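Local coordinates for 4-alpha-glucanotransferase (PDB 5JJH), which is a bacterial amylomaltase, also called disproportionating enzyme, a MalQ-type protein with an N-terminal beta sandwich and a large TIM-barrel family region, at residues A[228-233]-A[284-289]; A[457-462]-A[503-508]; A[530-535]-A[555-560]. One frame throughout, in Å; residues are numbered along the deposited sequence.

Contacts 2 and 3 are buried, and both belong to the eight-stranded parallel sheet of the barrel. Their centres lie about 15 Å apart. Each pairs two neighbouring strands through backbone bonds and continues into the loops at the C-terminal strand ends. Contact 2 ends in carboxylates; contact 3 ends in a tryptophan packed among apolar side chains. Contact 1 is a surface contact and lies about 27 Å from contact 2 and about 29 Å from contact 3, centre to centre. It ties a loop to a helix start through side chains, a salt bridge and waters. Tyr-235, just past 228-233, reaches Asp-460 of contact 2 and His-560 of contact 3.

Contact 1. Residues A[228-233]-A[284-289]; sequences PPTEDS and IERNDV
The first turn of helix 286-301 holds the loop 228-233 through two consecutive side chains, Asn-287 and Arg-286. Asn-287 OD1 accepts from Thr-230 N at 2.8 Å. The donor stands 30° out of the amide carbonyl plane. With chi1 near -66°, Asn-287 CG lies beside its own backbone N, which swings the amide over to the loop. The amide also lies against proline: Asn-287 ND2 is 3.7 Å from Pro-229 CB. Pro-229 follows a cis peptide bond. On the other side of that bond, Pro-228 CG rests 3.6 Å from Asn-287 O. A water accepts from Asn-287 ND2 and donates weakly to Thr-230 O, so both ends of the amide reach the same residue.

Arg-286 runs out extended from CG to NE and forms a salt bridge with Asp-232, NH2 to OD1 at 3.1 Å. The bond is bent, and NH2 comes from above the carboxylate plane. The two flat groups are turned 51° against each other. Asp-232 O lies over the centre of one guanidinium face, 3.4 Å above it. Arg-286 thus meets both the side chain and the backbone of Asp-232. A second water sits between Asp-232 OD1 and Ile-284 O and accepts from Arg-286 N.

Glu-285 is the N-cap of the helix. Glu-285 OE2 accepts from Asn-287 N at 2.8 Å and steadies the turn that carries the amide. Thr-230 OG1 bonds to Glu-225, while Arg-286 NH1 bonds to Trp-673 O and its guanidinium makes a cation-pi contact with Tyr-185. Further along helix 286-301, Tyr-290, Ala-291 and Leu-294 pack on Pro-228. On the flank, Phe-274 and Arg-277 of helix 261-277 meet Asp-288.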
loop_
_atom_site.group_PDB
_atom_site.type_symbol
_atom_site.label_atom_id
_atom_site.label_comp_id
_atom_site.label_asym_id
_atom_site.label_seq_id
_atom_site.Cartn_x
_atom_site.Cartn_y
_atom_site.Cartn_z
ATOM N N PRO A 228 5.380 19.268 -11.601
ATOM C CA PRO A 228 6.214 19.676 -10.467
ATOM C C PRO A 228 5.774 21.042 -9.972
ATOM O O PRO A 228 5.231 21.751 -10.786
ATOM C CB PRO A 228 7.614 19.741 -11.062
ATOM C CG PRO A 228 7.447 19.792 -12.517
ATOM C CD PRO A 228 6.087 19.329 -12.882
ATOM N N PRO A 229 5.932 21.429 -8.625
ATOM C CA PRO A 229 6.733 20.516 -7.790
ATOM C C PRO A 229 6.007 19.262 -7.338
ATOM O O PRO A 229 4.804 19.297 -7.194
ATOM C CB PRO A 229 7.074 21.345 -6.544
ATOM C CG PRO A 229 6.546 22.711 -6.765
ATOM C CD PRO A 229 5.400 22.510 -7.661
ATOM N N THR A 230 6.741 18.194 -7.072
ATOM C CA THR A 230 6.116 16.884 -6.772
ATOM C C THR A 230 6.645 16.263 -5.453
ATOM O O THR A 230 7.724 16.605 -4.981
ATOM C CB THR A 230 6.158 15.891 -7.979
ATOM O OG1 THR A 230 5.342 14.749 -7.681
ATOM C CG2 THR A 230 7.569 15.415 -8.291
ATOM N N GLU A 231 5.829 15.402 -4.857
ATOM C CA GLU A 231 6.135 14.758 -3.552
ATOM C C GLU A 231 7.283 13.760 -3.704
ATOM O O GLU A 231 7.200 12.892 -4.578
ATOM C CB GLU A 231 4.870 13.984 -3.080
ATOM C CG GLU A 231 4.945 13.211 -1.781
ATOM C CD GLU A 231 5.434 14.051 -0.609
ATOM O OE1 GLU A 231 4.935 15.204 -0.462
ATOM O OE2 GLU A 231 6.358 13.592 0.126
ATOM N N ASP A 232 8.317 13.879 -2.878
ATOM C CA ASP A 232 9.377 12.866 -2.840
ATOM C C ASP A 232 8.920 11.515 -2.276
ATOM O O ASP A 232 9.327 10.460 -2.791
ATOM C CB ASP A 232 10.570 13.339 -2.048
ATOM C CG ASP A 232 11.356 14.462 -2.746
ATOM O OD1 ASP A 232 11.460 14.553 -3.974
ATOM O OD2 ASP A 232 11.930 15.248 -2.014
ATOM N N SER A 233 8.103 11.520 -1.232
ATOM C CA SER A 233 7.693 10.292 -0.593
ATOM C C SER A 233 6.700 9.421 -1.442
ATOM O O SER A 233 5.591 9.850 -1.789
ATOM C CB SER A 233 7.042 10.578 0.748
ATOM O OG SER A 233 6.632 9.358 1.329
ATOM N N ILE A 284 18.762 12.839 -5.401
ATOM C CA ILE A 284 17.854 12.725 -6.570
ATOM C C ILE A 284 16.937 13.977 -6.636
ATOM O O ILE A 284 16.379 14.324 -5.623
ATOM C CB ILE A 284 16.936 11.471 -6.435
ATOM C CG1 ILE A 284 17.739 10.157 -6.329
ATOM C CG2 ILE A 284 15.979 11.361 -7.630
ATOM C CD1 ILE A 284 18.247 9.641 -7.631
ATOM N N GLU A 285 16.823 14.628 -7.788
ATOM C CA GLU A 285 15.841 15.688 -7.935
ATOM C C GLU A 285 14.790 15.287 -8.946
ATOM O O GLU A 285 15.023 15.176 -10.128
ATOM C CB GLU A 285 16.444 17.052 -8.304
ATOM C CG GLU A 285 15.396 18.133 -8.589
ATOM C CD GLU A 285 14.557 18.537 -7.377
ATOM O OE1 GLU A 285 15.036 19.356 -6.577
ATOM O OE2 GLU A 285 13.420 18.040 -7.211
ATOM N N ARG A 286 13.603 15.113 -8.433
ATOM C CA ARG A 286 12.468 14.765 -9.263
ATOM C C ARG A 286 11.958 15.965 -10.067
ATOM O O ARG A 286 11.549 15.817 -11.235
ATOM C CB ARG A 286 11.399 14.253 -8.373
ATOM C CG ARG A 286 11.692 12.908 -7.754
ATOM C CD ARG A 286 10.637 12.517 -6.779
ATOM N NE ARG A 286 10.862 11.142 -6.292
ATOM C CZ ARG A 286 11.732 10.795 -5.324
ATOM N NH1 ARG A 286 11.889 9.521 -5.003
ATOM N NH2 ARG A 286 12.454 11.688 -4.670
ATOM N N ASN A 287 12.002 17.180 -9.488
ATOM C CA ASN A 287 11.195 18.227 -10.131
ATOM C C ASN A 287 11.676 18.580 -11.485
ATOM O O ASN A 287 10.876 18.635 -12.410
ATOM C CB ASN A 287 11.029 19.452 -9.268
ATOM C CG ASN A 287 10.220 19.166 -8.038
ATOM O OD1 ASN A 287 9.339 18.305 -8.041
ATOM N ND2 ASN A 287 10.480 19.908 -6.983
ATOM N N ASP A 288 12.981 18.811 -11.687
ATOM C CA ASP A 288 13.365 19.180 -13.040
ATOM C C ASP A 288 13.266 18.037 -14.036
ATOM O O ASP A 288 12.905 18.241 -15.226
ATOM C CB ASP A 288 14.696 19.915 -13.135
ATOM C CG ASP A 288 15.813 19.192 -12.500
ATOM O OD1 ASP A 288 15.629 18.107 -11.902
ATOM O OD2 ASP A 288 16.922 19.758 -12.545
ATOM N N VAL A 289 13.560 16.832 -13.566
ATOM C CA VAL A 289 13.404 15.626 -14.446
ATOM C C VAL A 289 11.938 15.508 -14.903
ATOM O O VAL A 289 11.686 15.249 -16.068
ATOM C CB VAL A 289 13.813 14.302 -13.745
ATOM C CG1 VAL A 289 13.367 13.095 -14.572
ATOM C CG2 VAL A 289 15.323 14.292 -13.576
HETATM O O HOH W 1 9.108 19.519 -4.268
HETATM O O HOH W 2 13.526 14.842 -5.526
#

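Contact 2. Residues A[457-462]-A[503-508]; sequences IRVDHV and AVVIGE
Strands 457-459 and 504-507 run parallel, their axes 4.7 Å apart at the closest and at an angle of 20°, with Ile-457 beside Val-505, Arg-458 beside Ile-506 and Val-459 beside Gly-507. They are adjacent strands of the TIM barrel, and helix 487-500 lies in the chain between them. The backbone bonds alternate. Ile-457 N donates to Val-504 O, and Ile-457 O accepts from Ile-506 N. Val-459 N then donates to Ile-506 O at 2.7 Å, and Val-459 O accepts from Glu-508 N. Past the strand ends, Val-462 N donates to Glu-508 O at 3.2 Å and keeps the two loops together.

Ile-457 and Val-505 lie side by side, CG2 to CG2 at 3.9 Å. Both face the surrounding helices: Ile-457 meets helix 441-452, and Val-505 meets helix 487-500. Val-462 folds back over Gly-507, its CG2 3.9 Å from Gly-507 CA.

Arg-458 and Ile-506 point to the other face of the sheet. The extended Arg-458 reaches the strand end, where Glu-508 CB sits over one guanidinium face, 3.7 Å from Arg-458 NH1. The carboxylates of Glu-508 and Asp-460 lie side by side at the C-terminal barrel end, where TIM-barrel enzymes generally carry their active sites. Their planes are turned 23° against each other. Asp-460 OD1 and Glu-508 OE2, 3.4 Å apart, are two acceptors and do not bond, so like charges lie close together. The exact course of the Glu-508 chain is less sure. Glu-508 OE1 accepts from Leu-510 N. A water donates to Glu-508 OE2 at 2.8 Å.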
loop_
_atom_site.group_PDB
_atom_site.type_symbol
_atom_site.label_atom_id
_atom_site.label_comp_id
_atom_site.label_asym_id
_atom_site.label_seq_id
_atom_site.Cartn_x
_atom_site.Cartn_y
_atom_site.Cartn_z
ATOM N N ILE A 457 1.681 -8.333 -3.981
ATOM C CA ILE A 457 1.419 -7.014 -3.398
ATOM C C ILE A 457 1.837 -7.026 -1.907
ATOM O O ILE A 457 1.458 -7.962 -1.166
ATOM C CB ILE A 457 -0.069 -6.609 -3.557
ATOM C CG1 ILE A 457 -0.356 -5.246 -2.978
ATOM C CG2 ILE A 457 -1.015 -7.617 -2.860
ATOM C CD1 ILE A 457 -1.785 -4.784 -3.359
ATOM N N ARG A 458 2.532 -5.973 -1.484
ATOM C CA ARG A 458 2.860 -5.762 -0.112
ATOM C C ARG A 458 1.951 -4.639 0.368
ATOM O O ARG A 458 1.987 -3.505 -0.187
ATOM C CB ARG A 458 4.296 -5.334 0.031
ATOM C CG ARG A 458 4.700 -4.921 1.441
ATOM C CD ARG A 458 6.127 -4.474 1.460
ATOM N NE ARG A 458 6.603 -4.517 2.846
ATOM C CZ ARG A 458 6.395 -3.563 3.756
ATOM N NH1 ARG A 458 6.882 -3.745 5.002
ATOM N NH2 ARG A 458 5.763 -2.463 3.444
ATOM N N VAL A 459 1.101 -4.948 1.351
ATOM C CA VAL A 459 0.144 -4.003 1.921
ATOM C C VAL A 459 0.766 -3.325 3.143
ATOM O O VAL A 459 0.952 -3.927 4.169
ATOM C CB VAL A 459 -1.154 -4.768 2.254
ATOM C CG1 VAL A 459 -2.193 -3.872 2.885
ATOM C CG2 VAL A 459 -1.670 -5.408 0.982
ATOM N N ASP A 460 1.088 -2.059 3.028
ATOM C CA ASP A 460 1.550 -1.271 4.142
ATOM C C ASP A 460 0.437 -1.157 5.177
ATOM O O ASP A 460 -0.717 -0.945 4.835
ATOM C CB ASP A 460 1.909 0.104 3.643
ATOM C CG ASP A 460 2.603 0.942 4.691
ATOM O OD1 ASP A 460 3.408 0.364 5.430
ATOM O OD2 ASP A 460 2.397 2.178 4.693
ATOM N N HIS A 461 0.809 -1.255 6.446
ATOM C CA HIS A 461 -0.136 -1.105 7.545
ATOM C C HIS A 461 -1.356 -2.017 7.424
ATOM O O HIS A 461 -2.454 -1.533 7.301
ATOM C CB HIS A 461 -0.560 0.352 7.711
ATOM C CG HIS A 461 -1.223 0.656 9.021
ATOM N ND1 HIS A 461 -0.582 0.527 10.232
ATOM C CD2 HIS A 461 -2.460 1.128 9.304
ATOM C CE1 HIS A 461 -1.402 0.885 11.202
ATOM N NE2 HIS A 461 -2.547 1.253 10.666
ATOM N N VAL A 462 -1.142 -3.331 7.386
ATOM C CA VAL A 462 -2.265 -4.241 7.062
ATOM C C VAL A 462 -3.351 -4.225 8.132
ATOM O O VAL A 462 -4.502 -4.595 7.891
ATOM C CB VAL A 462 -1.753 -5.651 6.803
ATOM C CG1 VAL A 462 -1.375 -6.397 8.054
ATOM C CG2 VAL A 462 -2.744 -6.444 5.993
ATOM N N ALA A 503 -1.575 -13.831 -7.552
ATOM C CA ALA A 503 -0.594 -13.100 -6.777
ATOM C C ALA A 503 -0.358 -13.585 -5.348
ATOM O O ALA A 503 -1.240 -14.082 -4.657
ATOM C CB ALA A 503 -1.023 -11.641 -6.771
ATOM N N VAL A 504 0.811 -13.227 -4.852
ATOM C CA VAL A 504 1.183 -13.270 -3.429
ATOM C C VAL A 504 0.680 -12.038 -2.737
ATOM O O VAL A 504 0.743 -10.931 -3.308
ATOM C CB VAL A 504 2.732 -13.238 -3.304
ATOM C CG1 VAL A 504 3.185 -13.119 -1.871
ATOM C CG2 VAL A 504 3.253 -14.542 -3.866
ATOM N N VAL A 505 0.259 -12.208 -1.504
ATOM C CA VAL A 505 -0.096 -11.076 -0.616
ATOM C C VAL A 505 0.731 -11.077 0.659
ATOM O O VAL A 505 0.684 -12.057 1.369
ATOM C CB VAL A 505 -1.636 -11.033 -0.255
ATOM C CG1 VAL A 505 -1.921 -9.732 0.536
ATOM C CG2 VAL A 505 -2.455 -11.032 -1.539
ATOM N N ILE A 506 1.401 -9.978 0.950
ATOM C CA ILE A 506 2.191 -9.758 2.125
ATOM C C ILE A 506 1.665 -8.551 2.886
ATOM O O ILE A 506 1.400 -7.483 2.321
ATOM C CB ILE A 506 3.658 -9.541 1.741
ATOM C CG1 ILE A 506 4.243 -10.860 1.214
ATOM C CG2 ILE A 506 4.449 -9.029 2.922
ATOM C CD1 ILE A 506 5.287 -10.615 0.184
ATOM N N GLY A 507 1.485 -8.726 4.200
ATOM C CA GLY A 507 0.808 -7.775 4.999
ATOM C C GLY A 507 1.786 -7.381 6.035
ATOM O O GLY A 507 2.407 -8.241 6.722
ATOM N N GLU A 508 2.051 -6.096 6.081
ATOM C CA GLU A 508 3.064 -5.648 6.961
ATOM C C GLU A 508 2.369 -5.659 8.283
ATOM O O GLU A 508 1.334 -5.031 8.450
ATOM C CB GLU A 508 3.573 -4.264 6.545
ATOM C CG GLU A 508 2.798 -3.100 7.102
ATOM C CD GLU A 508 3.440 -2.526 8.325
ATOM O OE1 GLU A 508 3.752 -3.280 9.268
ATOM O OE2 GLU A 508 3.620 -1.309 8.326
HETATM O O HOH W 3 2.774 1.014 9.630
#

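Contact 3. Residues A[530-535]-A[555-560]; sequences SILWFE and TTVTTH
Ser-530 and Ile-531 pair with Thr-555 and Thr-556 as parallel neighbours at the ends of two TIM-barrel strands. Thr-556 holds both backbone bonds across them. Thr-556 N donates to Ser-530 O at 2.9 Å in a fairly straight bond, and Thr-556 O accepts from Leu-532 N at 2.9 Å. Ile-531 and Thr-556 point the same way, with Ile-531 CG1 3.7 Å from Thr-556 OG1. On the opposite face of the sheet, Ser-530 CB lies 3.5 Å from Thr-555 OG1.

Beyond the strands, the chain at 532-534 turns into a 3-10 segment. Leu-532 and Trp-533 both lie alongside Val-557. Val-557 CG1 touches Leu-532 CD2 at 4.1 Å and also meets Trp-533 at NE1. Leu-532 CD2 also sits above one face of the indole, offset toward the rim. A chi1 of -57° turns the Trp-533 indole away from its carbonyl carbon and over 557-558. Thr-558 CB comes to the edge of the ring.

The next shell fixes these groups. Thr-556 OG1 donates to Thr-558 O at 2.9 Å and draws the loop back toward its strand. Glu-535 OE1 accepts from Ile-531 N, while its OE2 forms a salt bridge with Arg-544. Thr-555 OG1 bonds to Ser-643 OG. Farther out, Tyr-568 stacks on the indole, Leu-634 and Phe-637 of helix 627-639 cover Leu-532, and Ile-601 of helix 587-607 touches both Leu-532 and Trp-533.

A water accepts from Trp-533 NE1 at 3.1 Å and also bonds to Thr-558 OG1. The buried indole N-H therefore has its partner in a water, although Val-557 O lies nearby at a poor angle for bonding. The contact thus joins apolar packing round Val-557 to polar atoms met by backbone bonds, threonine and glutamate side chains and one water.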
loop_
_atom_site.group_PDB
_atom_site.type_symbol
_atom_site.label_atom_id
_atom_site.label_comp_id
_atom_site.label_asym_id
_atom_site.label_seq_id
_atom_site.Cartn_x
_atom_site.Cartn_y
_atom_site.Cartn_z
ATOM N N SER A 530 8.723 -10.482 8.688
ATOM C CA SER A 530 9.708 -10.603 9.772
ATOM C C SER A 530 10.952 -9.864 9.358
ATOM O O SER A 530 11.434 -10.033 8.210
ATOM C CB SER A 530 10.100 -12.044 9.946
ATOM O OG SER A 530 9.052 -12.860 10.301
ATOM N N ILE A 531 11.469 -9.033 10.238
ATOM C CA ILE A 531 12.642 -8.191 9.957
ATOM C C ILE A 531 13.728 -8.523 10.993
ATOM O O ILE A 531 13.519 -8.410 12.246
ATOM C CB ILE A 531 12.287 -6.685 9.991
ATOM C CG1 ILE A 531 11.229 -6.386 8.915
ATOM C CG2 ILE A 531 13.490 -5.835 9.637
ATOM C CD1 ILE A 531 10.690 -4.939 8.999
ATOM N N LEU A 532 14.855 -9.017 10.479
ATOM C CA LEU A 532 15.835 -9.663 11.371
ATOM C C LEU A 532 16.168 -8.774 12.606
ATOM O O LEU A 532 16.103 -9.235 13.731
ATOM C CB LEU A 532 17.134 -9.947 10.594
ATOM C CG LEU A 532 18.330 -10.363 11.473
ATOM C CD1 LEU A 532 18.300 -11.821 11.711
ATOM C CD2 LEU A 532 19.639 -10.029 10.833
ATOM N N TRP A 533 16.467 -7.519 12.369
ATOM C CA TRP A 533 16.861 -6.610 13.489
ATOM C C TRP A 533 15.831 -6.391 14.560
ATOM O O TRP A 533 16.197 -6.085 15.714
ATOM C CB TRP A 533 17.296 -5.268 12.976
ATOM C CG TRP A 533 18.397 -5.244 12.006
ATOM C CD1 TRP A 533 18.357 -4.708 10.746
ATOM C CD2 TRP A 533 19.720 -5.754 12.182
ATOM N NE1 TRP A 533 19.557 -4.828 10.142
ATOM C CE2 TRP A 533 20.424 -5.479 11.002
ATOM C CE3 TRP A 533 20.371 -6.444 13.221
ATOM C CZ2 TRP A 533 21.769 -5.847 10.831
ATOM C CZ3 TRP A 533 21.688 -6.831 13.048
ATOM C CH2 TRP A 533 22.388 -6.525 11.867
ATOM N N PHE A 534 14.553 -6.584 14.233
ATOM C CA PHE A 534 13.471 -6.455 15.200
ATOM C C PHE A 534 13.027 -7.753 15.823
ATOM O O PHE A 534 12.192 -7.714 16.719
ATOM C CB PHE A 534 12.249 -5.800 14.543
ATOM C CG PHE A 534 12.546 -4.499 13.853
ATOM C CD1 PHE A 534 13.369 -3.557 14.426
ATOM C CD2 PHE A 534 11.924 -4.174 12.638
ATOM C CE1 PHE A 534 13.608 -2.346 13.797
ATOM C CE2 PHE A 534 12.153 -2.940 12.009
ATOM C CZ PHE A 534 13.012 -2.027 12.586
ATOM N N GLU A 535 13.533 -8.928 15.427
ATOM C CA GLU A 535 12.894 -10.179 15.863
ATOM C C GLU A 535 13.400 -10.758 17.182
ATOM O O GLU A 535 14.654 -10.874 17.374
ATOM C CB GLU A 535 13.085 -11.289 14.825
ATOM C CG GLU A 535 12.376 -11.129 13.480
ATOM C CD GLU A 535 10.885 -10.828 13.588
ATOM O OE1 GLU A 535 10.378 -9.888 12.895
ATOM O OE2 GLU A 535 10.273 -11.543 14.355
ATOM N N THR A 555 10.531 -12.792 5.013
ATOM C CA THR A 555 11.599 -12.458 5.966
ATOM C C THR A 555 12.753 -11.684 5.319
ATOM O O THR A 555 13.225 -12.067 4.221
ATOM C CB THR A 555 12.106 -13.762 6.605
ATOM O OG1 THR A 555 11.042 -14.276 7.377
ATOM C CG2 THR A 555 13.224 -13.505 7.532
ATOM N N THR A 556 13.174 -10.599 5.946
ATOM C CA THR A 556 14.278 -9.808 5.452
ATOM C C THR A 556 15.267 -9.530 6.549
ATOM O O THR A 556 14.964 -9.729 7.721
ATOM C CB THR A 556 13.877 -8.380 4.943
ATOM O OG1 THR A 556 13.145 -7.675 5.985
ATOM C CG2 THR A 556 13.148 -8.479 3.689
ATOM N N VAL A 557 16.452 -9.032 6.149
ATOM C CA VAL A 557 17.422 -8.552 7.108
ATOM C C VAL A 557 17.014 -7.149 7.511
ATOM O O VAL A 557 17.083 -6.796 8.669
ATOM C CB VAL A 557 18.861 -8.528 6.526
ATOM C CG1 VAL A 557 19.795 -7.786 7.430
ATOM C CG2 VAL A 557 19.381 -9.922 6.189
ATOM N N THR A 558 16.605 -6.331 6.534
ATOM C CA THR A 558 16.428 -4.884 6.739
ATOM C C THR A 558 15.259 -4.359 5.896
ATOM O O THR A 558 14.533 -5.161 5.335
ATOM C CB THR A 558 17.729 -4.110 6.467
ATOM O OG1 THR A 558 17.625 -2.781 7.009
ATOM C CG2 THR A 558 18.101 -4.113 4.989
ATOM N N THR A 559 15.009 -3.054 5.916
ATOM C CA THR A 559 13.886 -2.444 5.214
ATOM C C THR A 559 14.289 -1.059 4.795
ATOM O O THR A 559 15.305 -0.528 5.234
ATOM C CB THR A 559 12.587 -2.388 6.094
ATOM O OG1 THR A 559 11.583 -1.673 5.403
ATOM C CG2 THR A 559 12.781 -1.646 7.295
ATOM N N HIS A 560 13.464 -0.461 3.971
ATOM C CA HIS A 560 13.772 0.880 3.451
ATOM C C HIS A 560 13.695 1.947 4.579
ATOM O O HIS A 560 14.230 3.035 4.380
ATOM C CB HIS A 560 12.818 1.226 2.288
ATOM C CG HIS A 560 11.396 1.243 2.708
ATOM N ND1 HIS A 560 10.627 0.109 2.726
ATOM C CD2 HIS A 560 10.635 2.222 3.267
ATOM C CE1 HIS A 560 9.433 0.391 3.223
ATOM N NE2 HIS A 560 9.429 1.661 3.596
HETATM O O HOH W 4 20.215 -2.886 7.868
#